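Local coordinates for protein endo-xylogalacturonan hydrolase A (Aspergillus tubingensis, PDB 4C2L) that hydrolyses the xylose-substituted galacturonan backbone of xylogalacturonan in the hairy regions of pectin, as a secreted family 28 glycosidase, at residues A[295-300]-A[356-361]. Sequence-based numbering, arbitrary orientation.
Sequences DYAFQI and SGFDVK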
ATOM      1  N   ASP A 295       3.629  10.181 -14.029  1.00 17.61           N
ATOM      2  CA  ASP A 295       3.241  11.569 -14.331  1.00 18.28           C
ATOM      3  C   ASP A 295       4.093  12.620 -13.610  1.00 18.73           C
ATOM      4  O   ASP A 295       4.457  13.639 -14.198  1.00 19.10           O
ATOM      5  CB  ASP A 295       1.751  11.805 -14.096  1.00 18.92           C
ATOM      6  CG  ASP A 295       0.872  10.867 -14.917  1.00 20.12           C
ATOM      7  OD1 ASP A 295       1.249  10.520 -16.059  1.00 20.43           O
ATOM      8  OD2 ASP A 295      -0.195  10.476 -14.402  1.00 21.20           O
ATOM      9  N   TYR A 296       4.396  12.376 -12.342  1.00 18.56           N
ATOM     10  CA  TYR A 296       5.369  13.168 -11.599  1.00 17.94           C
ATOM     11  C   TYR A 296       6.377  12.221 -10.989  1.00 17.86           C
ATOM     12  O   TYR A 296       6.035  11.097 -10.597  1.00 18.20           O
ATOM     13  CB  TYR A 296       4.702  13.924 -10.444  1.00 18.02           C
ATOM     14  CG  TYR A 296       3.835  15.108 -10.791  1.00 18.41           C
ATOM     15  CD1 TYR A 296       4.289  16.122 -11.642  1.00 18.51           C
ATOM     16  CD2 TYR A 296       2.584  15.258 -10.195  1.00 18.23           C
ATOM     17  CE1 TYR A 296       3.489  17.221 -11.923  1.00 19.33           C
ATOM     18  CE2 TYR A 296       1.783  16.356 -10.465  1.00 19.23           C
ATOM     19  CZ  TYR A 296       2.248  17.334 -11.326  1.00 18.86           C
ATOM     20  OH  TYR A 296       1.443  18.420 -11.594  1.00 20.02           O
ATOM     21  N   ALA A 297       7.615  12.681 -10.860  1.00 15.86           N
ATOM     22  CA  ALA A 297       8.625  11.947 -10.139  1.00 15.85           C
ATOM     23  C   ALA A 297       8.373  12.086  -8.638  1.00 15.86           C
ATOM     24  O   ALA A 297       8.543  11.134  -7.881  1.00 15.91           O
ATOM     25  CB  ALA A 297      10.007  12.475 -10.487  1.00 16.55           C
ATOM     26  N   PHE A 298       8.016  13.291  -8.211  1.00 15.53           N
ATOM     27  CA  PHE A 298       7.725  13.533  -6.793  1.00 15.85           C
ATOM     28  C   PHE A 298       6.654  14.583  -6.641  1.00 16.21           C
ATOM     29  O   PHE A 298       6.569  15.531  -7.440  1.00 16.50           O
ATOM     30  CB  PHE A 298       8.990  13.942  -6.028  1.00 16.35           C
ATOM     31  CG  PHE A 298       8.881  13.728  -4.546  1.00 16.85           C
ATOM     32  CD1 PHE A 298       9.138  12.476  -3.997  1.00 17.16           C
ATOM     33  CD2 PHE A 298       8.486  14.760  -3.700  1.00 17.92           C
ATOM     34  CE1 PHE A 298       9.016  12.258  -2.626  1.00 17.88           C
ATOM     35  CE2 PHE A 298       8.375  14.551  -2.325  1.00 17.97           C
ATOM     36  CZ  PHE A 298       8.628  13.294  -1.792  1.00 17.61           C
ATOM     37  N   GLN A 299       5.827  14.441  -5.607  1.00 15.70           N
ATOM     38  CA  GLN A 299       4.756  15.390  -5.422  1.00 16.04           C
ATOM     39  C   GLN A 299       4.513  15.615  -3.947  1.00 16.43           C
ATOM     40  O   GLN A 299       4.539  14.669  -3.163  1.00 16.14           O
ATOM     41  CB  GLN A 299       3.478  14.898  -6.114  1.00 16.62           C
ATOM     42  CG  GLN A 299       2.315  15.864  -6.010  1.00 17.81           C
ATOM     43  CD  GLN A 299       1.095  15.423  -6.788  1.00 19.03           C
ATOM     44  OE1 GLN A 299       1.005  14.272  -7.238  1.00 20.02           O
ATOM     45  NE2 GLN A 299       0.127  16.327  -6.932  1.00 19.63           N
ATOM     46  N   ILE A 300       4.315  16.877  -3.575  1.00 14.98           N
ATOM     47  CA  ILE A 300       3.823  17.192  -2.254  1.00 15.13           C
ATOM     48  C   ILE A 300       2.483  17.878  -2.418  1.00 15.66           C
ATOM     49  O   ILE A 300       2.368  18.900  -3.130  1.00 16.09           O
ATOM     50  CB  ILE A 300       4.787  18.098  -1.465  1.00 15.25           C
ATOM     51  CG1 ILE A 300       6.125  17.372  -1.219  1.00 15.85           C
ATOM     52  CG2 ILE A 300       4.144  18.497  -0.137  1.00 14.53           C
ATOM     53  CD1 ILE A 300       7.191  18.271  -0.616  1.00 16.64           C
ATOM     54  N   SER A 356      18.642  15.395  -3.969  1.00 19.03           N
ATOM     55  CA  SER A 356      19.964  15.249  -4.601  1.00 20.72           C
ATOM     56  C   SER A 356      19.919  14.151  -5.663  1.00 21.12           C
ATOM     57  O   SER A 356      19.074  13.255  -5.608  1.00 19.17           O
ATOM     58  CB  SER A 356      21.045  14.935  -3.576  1.00 21.63           C
ATOM     59  OG  SER A 356      20.787  13.699  -2.939  1.00 24.60           O
ATOM     60  N   GLY A 357      20.833  14.217  -6.628  1.00 21.01           N
ATOM     61  CA  GLY A 357      20.863  13.226  -7.705  1.00 21.94           C
ATOM     62  C   GLY A 357      19.516  13.079  -8.387  1.00 22.13           C
ATOM     63  O   GLY A 357      19.071  11.959  -8.687  1.00 23.03           O
ATOM     64  N   PHE A 358      18.853  14.203  -8.626  1.00 22.11           N
ATOM     65  CA  PHE A 358      17.540  14.194  -9.242  1.00 23.64           C
ATOM     66  C   PHE A 358      17.734  14.386 -10.738  1.00 25.41           C
ATOM     67  O   PHE A 358      17.893  15.511 -11.207  1.00 26.70           O
ATOM     68  CB  PHE A 358      16.696  15.320  -8.652  1.00 24.00           C
ATOM     69  CG  PHE A 358      15.240  15.251  -9.004  1.00 24.50           C
ATOM     70  CD1 PHE A 358      14.385  14.390  -8.327  1.00 23.87           C
ATOM     71  CD2 PHE A 358      14.717  16.079  -9.988  1.00 25.56           C
ATOM     72  CE1 PHE A 358      13.037  14.342  -8.641  1.00 25.45           C
ATOM     73  CE2 PHE A 358      13.368  16.041 -10.310  1.00 27.04           C
ATOM     74  CZ  PHE A 358      12.526  15.169  -9.633  1.00 26.25           C
ATOM     75  N   ASP A 359      17.732  13.281 -11.478  1.00 25.61           N
ATOM     76  CA  ASP A 359      18.119  13.297 -12.891  1.00 28.25           C
ATOM     77  C   ASP A 359      16.945  12.998 -13.811  1.00 27.98           C
ATOM     78  O   ASP A 359      17.127  12.565 -14.942  1.00 31.92           O
ATOM     79  CB  ASP A 359      19.252  12.297 -13.137  1.00 31.03           C
ATOM     80  CG  ASP A 359      20.556  12.703 -12.454  1.00 36.23           C
ATOM     81  OD1 ASP A 359      20.702  13.887 -12.074  1.00 39.51           O
ATOM     82  OD2 ASP A 359      21.443  11.834 -12.292  1.00 38.86           O
ATOM     83  N   VAL A 360      15.743  13.258 -13.325  1.00 25.17           N
ATOM     84  CA  VAL A 360      14.524  12.967 -14.061  1.00 24.19           C
ATOM     85  C   VAL A 360      14.181  14.053 -15.075  1.00 24.31           C
ATOM     86  O   VAL A 360      14.255  15.249 -14.780  1.00 23.70           O
ATOM     87  CB  VAL A 360      13.349  12.732 -13.080  1.00 23.81           C
ATOM     88  CG1 VAL A 360      12.098  12.313 -13.835  1.00 25.48           C
ATOM     89  CG2 VAL A 360      13.728  11.654 -12.080  1.00 22.97           C
ATOM     90  N   LYS A 361      13.812  13.630 -16.282  1.00 23.53           N
ATOM     91  CA  LYS A 361      13.409  14.553 -17.334  1.00 24.25           C
ATOM     92  C   LYS A 361      12.029  14.214 -17.864  1.00 22.89           C
ATOM     93  O   LYS A 361      11.602  13.061 -17.795  1.00 23.21           O
ATOM     94  CB  LYS A 361      14.431  14.512 -18.479  1.00 26.25           C
ATOM     95  CG  LYS A 361      15.763  15.164 -18.128  1.00 30.27           C
ATOM     96  CD  LYS A 361      16.827  14.881 -19.180  1.00 34.18           C
ATOM     97  CE  LYS A 361      17.915  15.950 -19.166  1.00 37.64           C
ATOM     98  NZ  LYS A 361      18.397  16.276 -17.793  1.00 40.43           N
TER
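The methyl group of Ala297 meets the ring of Phe358 and the branches of Val360, a small apolar contact within the right-handed parallel beta-helix of this family 28 hydrolase, where the chain turns corners at 297 and 357. CB of Ala297 approaches the far end of the ring obliquely, 3.8 Å from CZ of Phe358, and CE1 of Phe358 follows at 4.0 Å. The same methyl reaches Val360 between its two branches, with CG1 of Val360 at 4.0 Å and CG2 of Val360 at 4.1 Å from CB of Ala297. Phe358 turns CG away from its own backbone N (chi1 -168°), which extends the ring across the gap to the other segment. One ring face is lined near its rim by CB of Val360, 4.2 Å above the plane, so ring and valine form a joint apolar surface. Each residue suits its place: alanine is small where the chain turns a corner, phenylalanine is long enough to span separated backbones, and beta-branched valine offers both methyls to the alanine. Backbones stay well apart, with CA of Ala297 and CA of Val360 7.2 Å from each other, and side chains alone make the contact.

Packing is close where the buried Ala297 methyl meets the ring end and the buried Val360. Toward solvent it loosens: Phe358 is partly exposed, the charged Asp359 and Lys361 suit their exposed positions, and Gly357 readily adopts its positive phi (53°). Strand 339-344 pairs in parallel with strand 296-301; its Val340 bonds through its backbone to Ala297 and touches the Phe358 side chain. Phe328 of strand 319-329 packs against both Phe358 and Val360, joining this corner to the neighbouring face of the beta-helix.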